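Local coordinates for hypothetical protein TTHA1785 (Thermus thermophilus, PDB 2EPG) that probably joins RNA ends that carry a 2',3'-cyclic phosphate or 3'-phosphate to 5'-hydroxyl ends, using GTP and manganese, as an RtcB-family ligase, at residues 283-288 / 292-297; 18-23 / 463-468. All coordinates share one frame; numbering follows the deposited sequence.

Interaction 1: 283-288 / 292-297; sequences APIKSP and DYLQAM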
loop_
_atom_site.group_PDB
_atom_site.type_symbol
_atom_site.label_atom_id
_atom_site.label_comp_id
_atom_site.label_asym_id
_atom_site.label_seq_id
_atom_site.Cartn_x
_atom_site.Cartn_y
_atom_site.Cartn_z
ATOM N N ALA A 283 15.525 -7.226 -14.263
ATOM C CA ALA A 283 16.745 -8.011 -14.167
ATOM C C ALA A 283 16.399 -9.324 -13.483
ATOM O O ALA A 283 15.428 -9.409 -12.726
ATOM C CB ALA A 283 17.814 -7.253 -13.339
ATOM N N PRO A 284 17.180 -10.378 -13.753
ATOM C CA PRO A 284 16.889 -11.657 -13.116
ATOM C C PRO A 284 16.934 -11.490 -11.612
ATOM O O PRO A 284 17.837 -10.841 -11.073
ATOM C CB PRO A 284 18.013 -12.561 -13.619
ATOM C CG PRO A 284 18.323 -11.988 -14.973
ATOM C CD PRO A 284 18.290 -10.505 -14.719
ATOM N N ILE A 285 15.942 -12.065 -10.945
ATOM C CA ILE A 285 15.861 -12.030 -9.498
ATOM C C ILE A 285 17.170 -12.581 -8.919
ATOM O O ILE A 285 17.702 -12.046 -7.952
ATOM C CB ILE A 285 14.658 -12.892 -9.019
ATOM C CG1 ILE A 285 13.344 -12.159 -9.302
ATOM C CG2 ILE A 285 14.784 -13.216 -7.537
ATOM C CD1 ILE A 285 12.156 -13.067 -9.348
ATOM N N LYS A 286 17.717 -13.624 -9.541
ATOM C CA LYS A 286 18.961 -14.224 -9.040
ATOM C C LYS A 286 20.285 -13.588 -9.480
ATOM O O LYS A 286 21.351 -14.103 -9.151
ATOM C CB LYS A 286 19.008 -15.707 -9.384
ATOM C CG LYS A 286 18.065 -16.579 -8.573
ATOM C CD LYS A 286 18.218 -18.019 -9.047
ATOM C CE LYS A 286 17.380 -18.985 -8.256
ATOM N NZ LYS A 286 17.582 -20.359 -8.802
ATOM N N SER A 287 20.219 -12.488 -10.224
ATOM C CA SER A 287 21.405 -11.783 -10.699
ATOM C C SER A 287 21.872 -10.789 -9.641
ATOM O O SER A 287 21.089 -10.382 -8.781
ATOM C CB SER A 287 21.065 -10.978 -11.954
ATOM O OG SER A 287 20.250 -9.851 -11.596
ATOM N N PRO A 288 23.158 -10.380 -9.694
ATOM C CA PRO A 288 23.679 -9.418 -8.724
ATOM C C PRO A 288 22.829 -8.152 -8.690
ATOM O O PRO A 288 22.450 -7.686 -7.626
ATOM C CB PRO A 288 25.105 -9.168 -9.224
ATOM C CG PRO A 288 25.500 -10.524 -9.697
ATOM C CD PRO A 288 24.260 -10.979 -10.474
ATOM N N ASP A 292 20.550 -6.870 -5.646
ATOM C CA ASP A 292 20.840 -5.581 -5.020
ATOM C C ASP A 292 19.603 -4.704 -4.910
ATOM O O ASP A 292 19.363 -4.099 -3.866
ATOM C CB ASP A 292 21.926 -4.839 -5.791
ATOM C CG ASP A 292 23.318 -5.410 -5.543
ATOM O OD1 ASP A 292 24.263 -4.922 -6.182
ATOM O OD2 ASP A 292 23.481 -6.326 -4.716
ATOM N N TYR A 293 18.824 -4.634 -5.984
ATOM C CA TYR A 293 17.611 -3.822 -5.979
ATOM C C TYR A 293 16.642 -4.330 -4.923
ATOM O O TYR A 293 16.027 -3.540 -4.189
ATOM C CB TYR A 293 16.909 -3.847 -7.347
ATOM C CG TYR A 293 15.495 -3.273 -7.288
ATOM C CD1 TYR A 293 15.283 -1.918 -7.007
ATOM C CD2 TYR A 293 14.374 -4.100 -7.436
ATOM C CE1 TYR A 293 14.005 -1.397 -6.868
ATOM C CE2 TYR A 293 13.076 -3.587 -7.292
ATOM C CZ TYR A 293 12.897 -2.233 -7.007
ATOM O OH TYR A 293 11.618 -1.714 -6.841
ATOM N N LEU A 294 16.508 -5.648 -4.841
ATOM C CA LEU A 294 15.591 -6.239 -3.874
ATOM C C LEU A 294 16.021 -5.865 -2.466
ATOM O O LEU A 294 15.181 -5.549 -1.624
ATOM C CB LEU A 294 15.527 -7.764 -4.041
ATOM C CG LEU A 294 14.602 -8.238 -5.175
ATOM C CD1 LEU A 294 14.820 -9.722 -5.458
ATOM C CD2 LEU A 294 13.146 -7.974 -4.787
ATOM N N GLN A 295 17.332 -5.875 -2.212
ATOM C CA GLN A 295 17.827 -5.512 -0.889
ATOM C C GLN A 295 17.628 -4.040 -0.584
ATOM O O GLN A 295 17.319 -3.677 0.543
ATOM C CB GLN A 295 19.305 -5.872 -0.757
ATOM C CG GLN A 295 19.553 -7.345 -0.605
ATOM C CD GLN A 295 21.007 -7.704 -0.864
ATOM O OE1 GLN A 295 21.918 -6.983 -0.457
ATOM N NE2 GLN A 295 21.227 -8.824 -1.529
ATOM N N ALA A 296 17.817 -3.190 -1.585
ATOM C CA ALA A 296 17.647 -1.743 -1.425
ATOM C C ALA A 296 16.152 -1.375 -1.338
ATOM O O ALA A 296 15.748 -0.441 -0.634
ATOM C CB ALA A 296 18.303 -1.016 -2.612
HETATM N N MSE A 297 15.338 -2.108 -2.082
HETATM C CA MSE A 297 13.893 -1.875 -2.079
HETATM C C MSE A 297 13.352 -2.229 -0.697
HETATM O O MSE A 297 12.526 -1.520 -0.145
HETATM C CB MSE A 297 13.229 -2.736 -3.159
HETATM C CG MSE A 297 11.753 -2.496 -3.327
HETATM SE SE MSE A 297 10.833 -4.216 -3.246
HETATM C CE MSE A 297 11.105 -4.788 -5.048
#

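Interaction 2: 18-23 / 463-468; sequences APYTYR and VVEAVE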
loop_
_atom_site.group_PDB
_atom_site.type_symbol
_atom_site.label_atom_id
_atom_site.label_comp_id
_atom_site.label_asym_id
_atom_site.label_seq_id
_atom_site.Cartn_x
_atom_site.Cartn_y
_atom_site.Cartn_z
ATOM N N ALA A 18 -15.904 -15.093 -14.951
ATOM C CA ALA A 18 -16.640 -15.086 -13.698
ATOM C C ALA A 18 -17.163 -13.693 -13.453
ATOM O O ALA A 18 -16.772 -12.755 -14.128
ATOM C CB ALA A 18 -15.722 -15.496 -12.561
ATOM N N PRO A 19 -18.064 -13.533 -12.479
ATOM C CA PRO A 19 -18.561 -12.179 -12.240
ATOM C C PRO A 19 -17.373 -11.238 -12.018
ATOM O O PRO A 19 -16.395 -11.606 -11.363
ATOM C CB PRO A 19 -19.431 -12.355 -10.995
ATOM C CG PRO A 19 -19.986 -13.726 -11.189
ATOM C CD PRO A 19 -18.781 -14.518 -11.654
ATOM N N TYR A 20 -17.457 -10.038 -12.585
ATOM C CA TYR A 20 -16.405 -9.034 -12.474
ATOM C C TYR A 20 -14.983 -9.532 -12.783
ATOM O O TYR A 20 -14.013 -8.874 -12.417
ATOM C CB TYR A 20 -16.419 -8.406 -11.072
ATOM C CG TYR A 20 -17.768 -7.863 -10.669
ATOM C CD1 TYR A 20 -18.785 -8.719 -10.250
ATOM C CD2 TYR A 20 -18.040 -6.503 -10.747
ATOM C CE1 TYR A 20 -20.045 -8.234 -9.920
ATOM C CE2 TYR A 20 -19.299 -5.993 -10.416
ATOM C CZ TYR A 20 -20.297 -6.869 -10.003
ATOM O OH TYR A 20 -21.544 -6.385 -9.683
ATOM N N THR A 21 -14.864 -10.660 -13.480
ATOM C CA THR A 21 -13.558 -11.235 -13.799
ATOM C C THR A 21 -13.371 -11.514 -15.303
ATOM O O THR A 21 -14.146 -12.273 -15.909
ATOM C CB THR A 21 -13.366 -12.537 -13.007
ATOM O OG1 THR A 21 -13.645 -12.286 -11.619
ATOM C CG2 THR A 21 -11.948 -13.063 -13.152
ATOM N N TYR A 22 -12.332 -10.912 -15.894
ATOM C CA TYR A 22 -12.030 -11.073 -17.323
ATOM C C TYR A 22 -10.636 -11.626 -17.608
ATOM O O TYR A 22 -9.663 -11.319 -16.913
ATOM C CB TYR A 22 -12.197 -9.739 -18.046
ATOM C CG TYR A 22 -13.573 -9.144 -17.839
ATOM C CD1 TYR A 22 -14.689 -9.662 -18.506
ATOM C CD2 TYR A 22 -13.770 -8.098 -16.933
ATOM C CE1 TYR A 22 -15.972 -9.154 -18.273
ATOM C CE2 TYR A 22 -15.047 -7.580 -16.686
ATOM C CZ TYR A 22 -16.143 -8.114 -17.360
ATOM O OH TYR A 22 -17.398 -7.608 -17.115
ATOM N N ARG A 23 -10.552 -12.427 -18.662
ATOM C CA ARG A 23 -9.323 -13.071 -19.057
ATOM C C ARG A 23 -8.869 -12.618 -20.447
ATOM O O ARG A 23 -9.679 -12.490 -21.367
ATOM C CB ARG A 23 -9.558 -14.579 -19.030
ATOM C CG ARG A 23 -8.427 -15.436 -19.482
ATOM C CD ARG A 23 -8.997 -16.681 -20.126
ATOM N NE ARG A 23 -7.921 -17.497 -20.649
ATOM C CZ ARG A 23 -7.957 -18.164 -21.792
ATOM N NH1 ARG A 23 -6.898 -18.863 -22.149
ATOM N NH2 ARG A 23 -9.037 -18.137 -22.568
ATOM N N VAL A 463 -14.827 0.639 -7.697
ATOM C CA VAL A 463 -13.677 -0.218 -7.466
ATOM C C VAL A 463 -14.004 -1.234 -6.370
ATOM O O VAL A 463 -13.900 -2.442 -6.593
ATOM C CB VAL A 463 -12.445 0.611 -7.070
ATOM C CG1 VAL A 463 -11.253 -0.310 -6.810
ATOM C CG2 VAL A 463 -12.115 1.604 -8.204
ATOM N N VAL A 464 -14.421 -0.748 -5.201
ATOM C CA VAL A 464 -14.774 -1.633 -4.092
ATOM C C VAL A 464 -15.898 -2.587 -4.505
ATOM O O VAL A 464 -15.924 -3.745 -4.092
ATOM C CB VAL A 464 -15.224 -0.833 -2.846
ATOM C CG1 VAL A 464 -15.753 -1.786 -1.777
ATOM C CG2 VAL A 464 -14.041 -0.035 -2.280
ATOM N N GLU A 465 -16.822 -2.088 -5.322
ATOM C CA GLU A 465 -17.950 -2.876 -5.813
ATOM C C GLU A 465 -17.429 -4.044 -6.659
ATOM O O GLU A 465 -17.860 -5.200 -6.513
ATOM C CB GLU A 465 -18.857 -1.984 -6.674
ATOM C CG GLU A 465 -20.103 -2.661 -7.235
ATOM C CD GLU A 465 -20.814 -1.811 -8.303
ATOM O OE1 GLU A 465 -20.405 -1.871 -9.490
ATOM O OE2 GLU A 465 -21.778 -1.082 -7.951
ATOM N N ALA A 466 -16.499 -3.739 -7.555
ATOM C CA ALA A 466 -15.944 -4.780 -8.420
ATOM C C ALA A 466 -15.159 -5.774 -7.578
ATOM O O ALA A 466 -15.274 -6.991 -7.752
ATOM C CB ALA A 466 -15.049 -4.166 -9.454
ATOM N N VAL A 467 -14.365 -5.253 -6.656
ATOM C CA VAL A 467 -13.570 -6.114 -5.793
ATOM C C VAL A 467 -14.447 -7.072 -5.002
ATOM O O VAL A 467 -14.180 -8.274 -4.974
ATOM C CB VAL A 467 -12.702 -5.279 -4.831
ATOM C CG1 VAL A 467 -12.392 -6.067 -3.581
ATOM C CG2 VAL A 467 -11.409 -4.883 -5.536
ATOM N N GLU A 468 -15.490 -6.556 -4.358
ATOM C CA GLU A 468 -16.349 -7.444 -3.592
ATOM C C GLU A 468 -17.078 -8.396 -4.538
ATOM O O GLU A 468 -17.227 -9.581 -4.243
ATOM C CB GLU A 468 -17.356 -6.657 -2.736
ATOM C CG GLU A 468 -18.230 -7.583 -1.890
ATOM C CD GLU A 468 -18.986 -6.881 -0.771
ATOM O OE1 GLU A 468 -19.755 -5.937 -1.074
ATOM O OE2 GLU A 468 -18.803 -7.287 0.409
#

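Interaction 1: 283-288 / 292-297
Pro288 and Asp292 meet one turn apart at the start of the long helix 288-321, and their backbones make an i to i+4 bond in its opening turn: Asp292 N donates to Pro288 O at 2.9 Å. Proline suits this opening position, since it has no N-H to offer and the first turn of a helix asks for none there. The carboxylate of Asp292 lies close to the same carbonyl, its CG 3.2 Å from Pro288 O; its oxygens, being acceptors, cannot bond to it. CG lies beside the backbone N (chi1 -76°), the N that bonds Pro288 O, and this is what brings the carboxylate near that carbonyl. The charge is answered outside the contact, OD1 by Arg263 and OD2 by Lys194.

Just before the helix the chain folds through a type I turn from Pro284 to Ser287. Pro284 O takes two donors from Ser287, the backbone N and OG; the hydroxyl lies in the carbonyl plane, on a lone pair, at 2.7 Å. Ser287 is also the N-cap, its OG bonded to Gly290 N.

On its apolar side the turn meets the helix through Ile285 and Leu294, whose side chains meet at an angle. The methyl CG2 of Ile285 stands 4.1 Å from CD1 of Leu294, a loose van der Waals contact between branch ends. CG2, the branch anti to the backbone N, is the one that meets Leu294, while CG1 lies beside that N. Both residues also touch Phe344 of strand 332-347, which continues this apolar patch.

The chemistry thus divides the work: backbone and hydroxyl bonds mark the start of the helix, two basic residues probably stabilise the acidic group in its first turns, and dispersion forces join the preceding turn to the buried flank.

Interaction 2: 18-23 / 463-468
Tyr20 lays its ring against the backbone of helix 462-470 at Ala466, a residue whose small side chain lets an aromatic group come close to the main chain. Ring atom CD2 of Tyr20 reaches to 3.6 Å from Ala466 CA and 4.0 Å from Ala466 CB. The approach is oblique, and the root of the side chain joins in, with Tyr20 CB 3.8 Å from Ala466 O.

Conformation explains the reach. Tyr20 sits within the type II turn from Ala18 to Thr21 with a positive phi of 49°, and its CG lies beside the backbone N, opposite the carbonyl carbon (chi1 -53°), which carries the ring to the helix. Within the turn Thr21 N bonds Ala18 O, and Thr21 OG1 bonds Pro19 O at 2.8 Å. This turn links antiparallel strands 15-18 and 21-24, so the contact packs the N-terminal beta-hairpin on the helix.

Glu465, extended through its first two torsions (chi1 -179°), brings its carboxylate near the ring, OE1 being 4.4 Å from Tyr20 CE2. That oxygen has a weak hydrogen bond to Ser39 OG. Ala466 also touches Ser39, Pro74 and Ile42, so the ring adds to an already covered alanine.

A serine in place of Tyr20 has no ring to lay on Ala466 and would probably leave a gap between turn and helix.

Between these two segments the join therefore depends on van der Waals fit, carried by ring and helix backbone without a hydrogen bond.

Interactions 1 and 2 both set a turn against a helix, but over very different sequence separations. In interaction 1 three residues divide the segments, and the turn leads directly into its own helix; in interaction 2 the separation is 439 residues, bringing the N-terminal strands to a helix near the C-terminus. Interaction 1 is nested within the loop closed by interaction 2, yet their centres lie 33 Å apart and their nearest atoms about 22 Å, so they do not touch. Interaction 1 is remote from the predicted sites, whereas the side chain of Glu465 is about 10 Å from that of Ala412, predicted to bind GMP.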